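Uncharacterized protein (Staphylococcus aureus subsp. aureus, PDB 3QFK) is a putative 5'-nucleotidase of uncharacterised function, built from a two-metal calcineurin-like phosphoesterase domain and a C-terminal 5'-nucleotidase domain. Local coordinates at residues 70-75 with 108-113; 102-107 with 203-208. All coordinates share one frame; numbering follows the deposited sequence.

Contact 1: 70-75 with 108-113; sequences NGDFLQ and GNHEFN. With MN (manganese (II) ion), chain C; ZN (zinc ion), chain B; AKG (2-oxoglutaric acid), chain D.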
ATOM      1  N   ASN A  70      11.782  -4.421  -4.668  1.00 38.94           N
ATOM      2  CA  ASN A  70      11.866  -3.592  -3.458  1.00 37.99           C
ATOM      3  C   ASN A  70      10.658  -3.578  -2.516  1.00 39.32           C
ATOM      4  O   ASN A  70      10.365  -2.553  -1.876  1.00 43.52           O
ATOM      5  CB  ASN A  70      12.275  -2.170  -3.866  1.00 39.05           C
ATOM      6  CG  ASN A  70      12.737  -1.320  -2.687  1.00 41.78           C
ATOM      7  OD1 ASN A  70      13.429  -1.803  -1.773  1.00 40.69           O
ATOM      8  ND2 ASN A  70      12.371  -0.035  -2.710  1.00 44.48           N
ATOM      9  N   GLY A  71       9.966  -4.707  -2.391  1.00 39.34           N
ATOM     10  CA  GLY A  71       8.872  -4.828  -1.419  1.00 38.41           C
ATOM     11  C   GLY A  71       7.449  -4.608  -1.900  1.00 37.84           C
ATOM     12  O   GLY A  71       7.222  -4.070  -2.975  1.00 35.98           O
ATOM     13  N   ASP A  72       6.497  -4.991  -1.054  1.00 36.38           N
ATOM     14  CA  ASP A  72       5.074  -4.933  -1.387  1.00 35.95           C
ATOM     15  C   ASP A  72       4.795  -5.813  -2.611  1.00 36.48           C
ATOM     16  O   ASP A  72       4.193  -5.367  -3.583  1.00 36.46           O
ATOM     17  CB  ASP A  72       4.585  -3.496  -1.559  1.00 35.09           C
ATOM     18  CG  ASP A  72       4.192  -2.869  -0.245  1.00 34.47           C
ATOM     19  OD1 ASP A  72       4.434  -3.497   0.803  1.00 38.11           O
ATOM     20  OD2 ASP A  72       3.606  -1.787  -0.247  1.00 32.17           O
ATOM     21  N   PHE A  73       5.242  -7.068  -2.529  1.00 35.60           N
ATOM     22  CA  PHE A  73       5.078  -8.034  -3.604  1.00 37.25           C
ATOM     23  C   PHE A  73       4.067  -9.143  -3.286  1.00 39.04           C
ATOM     24  O   PHE A  73       3.593  -9.839  -4.187  1.00 41.69           O
ATOM     25  CB  PHE A  73       6.447  -8.693  -3.939  1.00 37.78           C
ATOM     26  CG  PHE A  73       7.014  -9.558  -2.822  1.00 38.86           C
ATOM     27  CD1 PHE A  73       6.641 -10.895  -2.700  1.00 42.23           C
ATOM     28  CD2 PHE A  73       7.893  -9.034  -1.899  1.00 44.55           C
ATOM     29  CE1 PHE A  73       7.158 -11.697  -1.667  1.00 44.52           C
ATOM     30  CE2 PHE A  73       8.428  -9.832  -0.873  1.00 46.37           C
ATOM     31  CZ  PHE A  73       8.037 -11.161  -0.758  1.00 47.57           C
ATOM     32  N   LEU A  74       3.710  -9.293  -2.018  1.00 39.14           N
ATOM     33  CA  LEU A  74       2.886 -10.422  -1.589  1.00 41.61           C
ATOM     34  C   LEU A  74       1.380 -10.192  -1.471  1.00 42.86           C
ATOM     35  O   LEU A  74       0.641 -11.146  -1.330  1.00 45.20           O
ATOM     36  CB  LEU A  74       3.450 -10.914  -0.239  1.00 42.20           C
ATOM     37  CG  LEU A  74       3.053 -12.245   0.370  1.00 45.66           C
ATOM     38  CD1 LEU A  74       3.316 -13.390  -0.586  1.00 41.53           C
ATOM     39  CD2 LEU A  74       3.837 -12.462   1.689  1.00 46.80           C
ATOM     40  N   GLN A  75       0.943  -8.940  -1.555  1.00 42.07           N
ATOM     41  CA  GLN A  75      -0.452  -8.567  -1.419  1.00 42.93           C
ATOM     42  C   GLN A  75      -0.801  -7.373  -2.304  1.00 41.81           C
ATOM     43  O   GLN A  75       0.049  -6.543  -2.606  1.00 40.53           O
ATOM     44  CB  GLN A  75      -0.726  -8.175   0.057  1.00 44.19           C
ATOM     45  CG  GLN A  75      -2.166  -7.708   0.395  1.00 48.32           C
ATOM     46  CD  GLN A  75      -2.466  -6.255   0.031  1.00 49.59           C
ATOM     47  OE1 GLN A  75      -1.563  -5.447  -0.141  1.00 57.37           O
ATOM     48  NE2 GLN A  75      -3.738  -5.922  -0.059  1.00 52.42           N
ATOM     49  N   GLY A 108       8.346  -5.152   2.184  1.00 41.08           N
ATOM     50  CA  GLY A 108       7.461  -3.979   2.259  1.00 38.58           C
ATOM     51  C   GLY A 108       6.478  -4.180   3.405  1.00 38.94           C
ATOM     52  O   GLY A 108       6.411  -5.268   3.968  1.00 37.01           O
ATOM     53  N   ASN A 109       5.723  -3.131   3.791  1.00 39.12           N
ATOM     54  CA  ASN A 109       4.741  -3.284   4.870  1.00 39.62           C
ATOM     55  C   ASN A 109       3.663  -4.334   4.568  1.00 39.98           C
ATOM     56  O   ASN A 109       3.183  -5.022   5.480  1.00 40.94           O
ATOM     57  CB  ASN A 109       4.059  -1.950   5.248  1.00 40.59           C
ATOM     58  CG  ASN A 109       3.485  -1.224   4.044  1.00 42.01           C
ATOM     59  OD1 ASN A 109       4.213  -0.920   3.094  1.00 40.42           O
ATOM     60  ND2 ASN A 109       2.187  -0.910   4.092  1.00 40.40           N
ATOM     61  N   HIS A 110       3.271  -4.453   3.303  1.00 39.48           N
ATOM     62  CA  HIS A 110       2.233  -5.411   2.942  1.00 39.87           C
ATOM     63  C   HIS A 110       2.624  -6.891   3.033  1.00 39.23           C
ATOM     64  O   HIS A 110       1.737  -7.741   3.049  1.00 38.80           O
ATOM     65  CB  HIS A 110       1.562  -5.050   1.616  1.00 40.30           C
ATOM     66  CG  HIS A 110       0.744  -3.796   1.702  1.00 42.20           C
ATOM     67  ND1 HIS A 110      -0.501  -3.765   2.292  1.00 44.87           N
ATOM     68  CD2 HIS A 110       1.009  -2.523   1.316  1.00 43.46           C
ATOM     69  CE1 HIS A 110      -0.980  -2.532   2.245  1.00 48.43           C
ATOM     70  NE2 HIS A 110      -0.075  -1.755   1.670  1.00 48.64           N
ATOM     71  N   GLU A 111       3.916  -7.197   3.174  1.00 39.09           N
ATOM     72  CA  GLU A 111       4.340  -8.593   3.360  1.00 39.83           C
ATOM     73  C   GLU A 111       3.865  -9.223   4.699  1.00 40.07           C
ATOM     74  O   GLU A 111       3.977 -10.439   4.889  1.00 38.58           O
ATOM     75  CB  GLU A 111       5.853  -8.743   3.250  1.00 40.03           C
ATOM     76  CG  GLU A 111       6.347  -9.023   1.831  1.00 41.38           C
ATOM     77  CD  GLU A 111       6.157  -7.868   0.911  1.00 44.30           C
ATOM     78  OE1 GLU A 111       5.157  -7.879   0.159  1.00 46.34           O
ATOM     79  OE2 GLU A 111       6.973  -6.918   0.985  1.00 47.04           O
ATOM     80  N   PHE A 112       3.374  -8.393   5.615  1.00 40.36           N
ATOM     81  CA  PHE A 112       2.878  -8.852   6.931  1.00 42.54           C
ATOM     82  C   PHE A 112       1.332  -8.986   7.009  1.00 43.75           C
ATOM     83  O   PHE A 112       0.794  -9.484   8.012  1.00 44.74           O
ATOM     84  CB  PHE A 112       3.364  -7.883   8.029  1.00 44.05           C
ATOM     85  CG  PHE A 112       4.867  -7.821   8.158  1.00 45.48           C
ATOM     86  CD1 PHE A 112       5.614  -6.953   7.367  1.00 47.75           C
ATOM     87  CD2 PHE A 112       5.539  -8.658   9.053  1.00 45.72           C
ATOM     88  CE1 PHE A 112       7.010  -6.922   7.460  1.00 47.64           C
ATOM     89  CE2 PHE A 112       6.925  -8.632   9.156  1.00 45.46           C
ATOM     90  CZ  PHE A 112       7.663  -7.761   8.371  1.00 46.12           C
ATOM     91  N   ASN A 113       0.629  -8.553   5.956  1.00 42.71           N
ATOM     92  CA  ASN A 113      -0.834  -8.564   5.924  1.00 44.20           C
ATOM     93  C   ASN A 113      -1.506  -9.919   6.214  1.00 45.36           C
ATOM     94  O   ASN A 113      -2.638  -9.935   6.636  1.00 45.38           O
ATOM     95  CB  ASN A 113      -1.372  -8.051   4.570  1.00 43.91           C
ATOM     96  CG  ASN A 113      -1.314  -6.521   4.415  1.00 45.88           C
ATOM     97  OD1 ASN A 113      -1.683  -6.008   3.362  1.00 46.85           O
ATOM     98  ND2 ASN A 113      -0.905  -5.800   5.459  1.00 45.62           N
TER
HETATM   99 MN    MN C 513       4.531  -0.063   1.143  0.80 47.43          MN
HETATM  100 ZN    ZN B 512       2.882  -0.384  -1.901  1.00 44.93          ZN
HETATM  101  C1  AKG D 514      -2.455   1.114   1.774  0.80 67.07           C
HETATM  102  O1  AKG D 514      -2.933   1.367   0.650  0.80 66.59           O
HETATM  103  O2  AKG D 514      -1.226   1.193   1.981  0.80 67.18           O
HETATM  104  C2  AKG D 514      -3.330   0.709   2.883  0.80 66.88           C
HETATM  105  O5  AKG D 514      -2.820   0.165   3.845  0.80 67.35           O
HETATM  106  C3  AKG D 514      -4.834   0.937   2.842  0.80 67.17           C
HETATM  107  C4  AKG D 514      -5.439   1.201   4.226  0.80 67.54           C
HETATM  108  C5  AKG D 514      -6.546   0.221   4.548  0.80 68.40           C
HETATM  109  O3  AKG D 514      -7.702   0.644   4.759  0.80 65.88           O
HETATM  110  O4  AKG D 514      -6.266  -0.989   4.604  0.80 72.01           O
HETATM  111  O   HOH W   1       0.806   0.046  -0.752  1.00 37.95           O
HETATM  112  O   HOH W   2       3.113   1.346  -0.315  1.00 34.48           O
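Glu111 OE1 accepts two backbone N-H groups from the facing loop: Phe73 N at 2.8 Å, and Leu74 N, whose bond is the straighter of the two (N-H...O 156°). Both donors reach it from one face of the carboxylate. The other oxygen, OE2, turns its syn lone pair to Asp72 N, so three amides of the facing loop hold the carboxylate and should limit its rotation; Gly108 N also lies close to OE2, though doubtfully short. A bend at chi2 brings the carboxylate against the 72-74 backbone, stacked on one face of the Phe73 ring with the planes 17° apart. This pairing joins two loops carrying the GD and GNH(D/E) motifs of metallophosphoesterases, here Gly71-Asp72 and Gly108-Glu111. Asp72 OD2 bridges the metals, lying 2.3 Å from the zinc and 2.4 Å from the manganese, while Asp72 OD1 receives His110 N at 2.9 Å. Asn109 OD1, His207 and His247 also bind the manganese; Asp27, His29 and His249 complete the zinc's protein ligands. In its imidazole plane, His110 ND1 donates to Asn113 OD1 (2.8 Å, 175°), probably helping hold the ring so that His110 NE2 hydrogen-bonds to O2 of 2-oxoglutaric acid at 3.2 Å.

Contact 2: 102-107 with 203-208; sequences FDFGTL and VVCYHG. With MN (manganese (II) ion), chain C.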
ATOM      1  N   PHE A 102      15.871 -13.302  -9.740  1.00 38.11           N
ATOM      2  CA  PHE A 102      16.167 -12.084  -9.031  1.00 37.45           C
ATOM      3  C   PHE A 102      17.400 -12.374  -8.197  1.00 36.56           C
ATOM      4  O   PHE A 102      17.671 -13.522  -7.863  1.00 35.21           O
ATOM      5  CB  PHE A 102      15.022 -11.658  -8.087  1.00 37.17           C
ATOM      6  CG  PHE A 102      13.940 -10.881  -8.744  1.00 37.86           C
ATOM      7  CD1 PHE A 102      12.856 -11.518  -9.336  1.00 40.00           C
ATOM      8  CD2 PHE A 102      13.969  -9.476  -8.724  1.00 37.14           C
ATOM      9  CE1 PHE A 102      11.861 -10.777  -9.964  1.00 43.14           C
ATOM     10  CE2 PHE A 102      12.967  -8.733  -9.333  1.00 38.75           C
ATOM     11  CZ  PHE A 102      11.920  -9.368  -9.956  1.00 41.28           C
ATOM     12  N   ASP A 103      18.156 -11.321  -7.901  1.00 36.22           N
ATOM     13  CA  ASP A 103      19.335 -11.394  -7.068  1.00 36.63           C
ATOM     14  C   ASP A 103      18.979 -11.143  -5.608  1.00 37.35           C
ATOM     15  O   ASP A 103      19.481 -11.824  -4.711  1.00 38.87           O
ATOM     16  CB  ASP A 103      20.354 -10.427  -7.606  1.00 38.37           C
ATOM     17  CG  ASP A 103      20.801 -10.827  -8.994  1.00 41.28           C
ATOM     18  OD1 ASP A 103      21.435 -11.910  -9.108  1.00 40.00           O
ATOM     19  OD2 ASP A 103      20.484 -10.090  -9.967  1.00 40.27           O
ATOM     20  N   PHE A 104      18.084 -10.192  -5.353  1.00 37.93           N
ATOM     21  CA  PHE A 104      17.639  -9.946  -3.983  1.00 37.94           C
ATOM     22  C   PHE A 104      16.477  -8.974  -3.931  1.00 38.66           C
ATOM     23  O   PHE A 104      16.142  -8.320  -4.925  1.00 37.37           O
ATOM     24  CB  PHE A 104      18.776  -9.420  -3.106  1.00 41.15           C
ATOM     25  CG  PHE A 104      19.395  -8.158  -3.599  1.00 39.26           C
ATOM     26  CD1 PHE A 104      18.868  -6.933  -3.249  1.00 43.90           C
ATOM     27  CD2 PHE A 104      20.514  -8.193  -4.392  1.00 45.23           C
ATOM     28  CE1 PHE A 104      19.444  -5.762  -3.698  1.00 41.98           C
ATOM     29  CE2 PHE A 104      21.103  -7.026  -4.851  1.00 45.02           C
ATOM     30  CZ  PHE A 104      20.564  -5.808  -4.501  1.00 48.75           C
ATOM     31  N   GLY A 105      15.843  -8.915  -2.767  1.00 39.19           N
ATOM     32  CA  GLY A 105      14.738  -8.015  -2.560  1.00 37.72           C
ATOM     33  C   GLY A 105      14.681  -7.542  -1.126  1.00 38.71           C
ATOM     34  O   GLY A 105      15.575  -7.839  -0.318  1.00 37.34           O
ATOM     35  N   THR A 106      13.639  -6.767  -0.836  1.00 38.64           N
ATOM     36  CA  THR A 106      13.383  -6.251   0.487  1.00 40.51           C
ATOM     37  C   THR A 106      11.922  -6.535   0.899  1.00 39.64           C
ATOM     38  O   THR A 106      11.100  -7.004   0.096  1.00 41.01           O
ATOM     39  CB  THR A 106      13.598  -4.736   0.544  1.00 39.97           C
ATOM     40  OG1 THR A 106      12.622  -4.101  -0.264  1.00 45.38           O
ATOM     41  CG2 THR A 106      14.997  -4.348   0.046  1.00 42.34           C
ATOM     42  N   LEU A 107      11.623  -6.264   2.161  1.00 40.00           N
ATOM     43  CA  LEU A 107      10.300  -6.436   2.687  1.00 40.97           C
ATOM     44  C   LEU A 107       9.566  -5.129   2.694  1.00 41.25           C
ATOM     45  O   LEU A 107      10.084  -4.113   3.177  1.00 42.22           O
ATOM     46  CB  LEU A 107      10.350  -6.927   4.139  1.00 42.46           C
ATOM     47  CG  LEU A 107      10.867  -8.338   4.414  1.00 42.55           C
ATOM     48  CD1 LEU A 107      10.971  -8.552   5.930  1.00 44.65           C
ATOM     49  CD2 LEU A 107       9.939  -9.340   3.773  1.00 39.00           C
ATOM     50  N   VAL A 203      24.895   0.471  -1.930  1.00 43.11           N
ATOM     51  CA  VAL A 203      23.538   0.501  -2.436  1.00 42.22           C
ATOM     52  C   VAL A 203      22.591   0.331  -1.249  1.00 41.54           C
ATOM     53  O   VAL A 203      22.724  -0.611  -0.470  1.00 40.31           O
ATOM     54  CB  VAL A 203      23.291  -0.646  -3.445  1.00 42.33           C
ATOM     55  CG1 VAL A 203      21.815  -0.632  -3.956  1.00 39.64           C
ATOM     56  CG2 VAL A 203      24.313  -0.579  -4.608  1.00 41.05           C
ATOM     57  N   VAL A 204      21.686   1.285  -1.072  1.00 40.74           N
ATOM     58  CA  VAL A 204      20.661   1.192  -0.046  1.00 40.95           C
ATOM     59  C   VAL A 204      19.326   0.916  -0.739  1.00 41.05           C
ATOM     60  O   VAL A 204      18.956   1.632  -1.680  1.00 41.89           O
ATOM     61  CB  VAL A 204      20.533   2.497   0.736  1.00 43.18           C
ATOM     62  CG1 VAL A 204      19.387   2.401   1.761  1.00 41.17           C
ATOM     63  CG2 VAL A 204      21.858   2.839   1.420  1.00 42.19           C
ATOM     64  N   CYS A 205      18.634  -0.137  -0.308  1.00 40.13           N
ATOM     65  CA  CYS A 205      17.320  -0.510  -0.831  1.00 40.74           C
ATOM     66  C   CYS A 205      16.361  -0.384   0.335  1.00 40.64           C
ATOM     67  O   CYS A 205      16.358  -1.207   1.248  1.00 40.32           O
ATOM     68  CB  CYS A 205      17.291  -1.942  -1.379  1.00 40.80           C
ATOM     69  SG  CYS A 205      18.333  -2.189  -2.827  1.00 48.82           S
ATOM     70  N   TYR A 206      15.571   0.679   0.289  1.00 40.47           N
ATOM     71  CA  TYR A 206      14.662   1.053   1.348  1.00 38.73           C
ATOM     72  C   TYR A 206      13.233   1.024   0.889  1.00 37.50           C
ATOM     73  O   TYR A 206      12.881   1.704  -0.074  1.00 35.95           O
ATOM     74  CB  TYR A 206      15.043   2.477   1.782  1.00 40.03           C
ATOM     75  CG  TYR A 206      14.142   3.156   2.788  1.00 38.28           C
ATOM     76  CD1 TYR A 206      13.734   2.498   3.949  1.00 39.49           C
ATOM     77  CD2 TYR A 206      13.777   4.499   2.627  1.00 43.06           C
ATOM     78  CE1 TYR A 206      12.926   3.148   4.911  1.00 37.29           C
ATOM     79  CE2 TYR A 206      12.974   5.161   3.578  1.00 43.63           C
ATOM     80  CZ  TYR A 206      12.571   4.483   4.719  1.00 42.14           C
ATOM     81  OH  TYR A 206      11.788   5.121   5.643  1.00 42.40           O
ATOM     82  N   HIS A 207      12.416   0.181   1.532  1.00 38.10           N
ATOM     83  CA  HIS A 207      11.017   0.171   1.240  1.00 36.68           C
ATOM     84  C   HIS A 207      10.383   1.288   2.076  1.00 38.53           C
ATOM     85  O   HIS A 207       9.790   1.054   3.142  1.00 37.99           O
ATOM     86  CB  HIS A 207      10.307  -1.126   1.541  1.00 35.21           C
ATOM     87  CG  HIS A 207       8.912  -1.105   1.031  1.00 36.12           C
ATOM     88  ND1 HIS A 207       8.608  -1.400  -0.283  1.00 36.26           N
ATOM     89  CD2 HIS A 207       7.758  -0.669   1.600  1.00 33.89           C
ATOM     90  CE1 HIS A 207       7.312  -1.216  -0.479  1.00 39.94           C
ATOM     91  NE2 HIS A 207       6.778  -0.769   0.643  1.00 34.29           N
ATOM     92  N   GLY A 208      10.608   2.500   1.607  1.00 39.28           N
ATOM     93  CA  GLY A 208      10.088   3.706   2.218  1.00 41.11           C
ATOM     94  C   GLY A 208      10.420   4.804   1.232  1.00 41.80           C
ATOM     95  O   GLY A 208      11.168   4.576   0.254  1.00 42.18           O
TER
HETATM   96 MN    MN C 513       4.531  -0.063   1.143  0.80 47.43          MN
HETATM   97  O   HOH W   2       3.113   1.346  -0.315  1.00 34.48           O
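Thr106 and Cys205 meet through carbon: the methyl CG2 of Thr106 lies 3.6 Å from Cys205 CB. Thr106 OG1 sits between the backbone N and the carbonyl carbon (chi1 66°), which leaves CG2 anti to the carbonyl carbon and facing the cysteine; Thr106 OG1 itself passes 4.2 Å from His207 CB and has Asn70 as its polar partner. Cys205 extends the contact the other way, Cys205 SG lying 3.8 Å from Phe104 CE1. The sulfur is 88° off the ring normal, which makes this an edge-on sulfur-aromatic contact. His207 CB packs 3.4 Å from Leu107 O, a backbone carbonyl oxygen. The imidazole CG is anti to the backbone N (chi1 -172°), an orientation that carries the ring forward from the strand end until His207 NE2 binds the manganese at 2.4 Å. The other ring nitrogen, ND1, is held by Asn70, and that second anchor should restrict rotation of the ring. No hydrogen bond joins the two segments, which belong to different sheets: strand 104-105 edges one and strand 201-207 runs inside the other. Their side chains therefore form part of the buried interface of the beta sandwich, with a metal-binding histidine at the strand's C-terminal end, as is typical of the calcineurin-like metallophosphoesterase fold.

How the contacts relate
The centres of contacts 1 and 2 lie about 12 Å apart, within the same calcineurin-like domain, and their segments alternate along the chain: 70-75, 102-107, 108-113, 203-208. Segment 102-107 runs directly into 108-113, so strand 104-105 leads from the interface between the sheets into the metal-binding loop. Strand 64-69, its parallel neighbour, similarly delivers 70-75. Asn70 ties the contacts together, with Asn70 O 2.6 Å from His207 ND1 and Asn70 OD1 2.9 Å from Thr106 OG1, both probable hydrogen bonds. Contact 1 supplies ligands to both metals and contact 2 one to the manganese, which means that the dinuclear site draws on loops following strands of one sheet and on the end of strand 201-207 of the other.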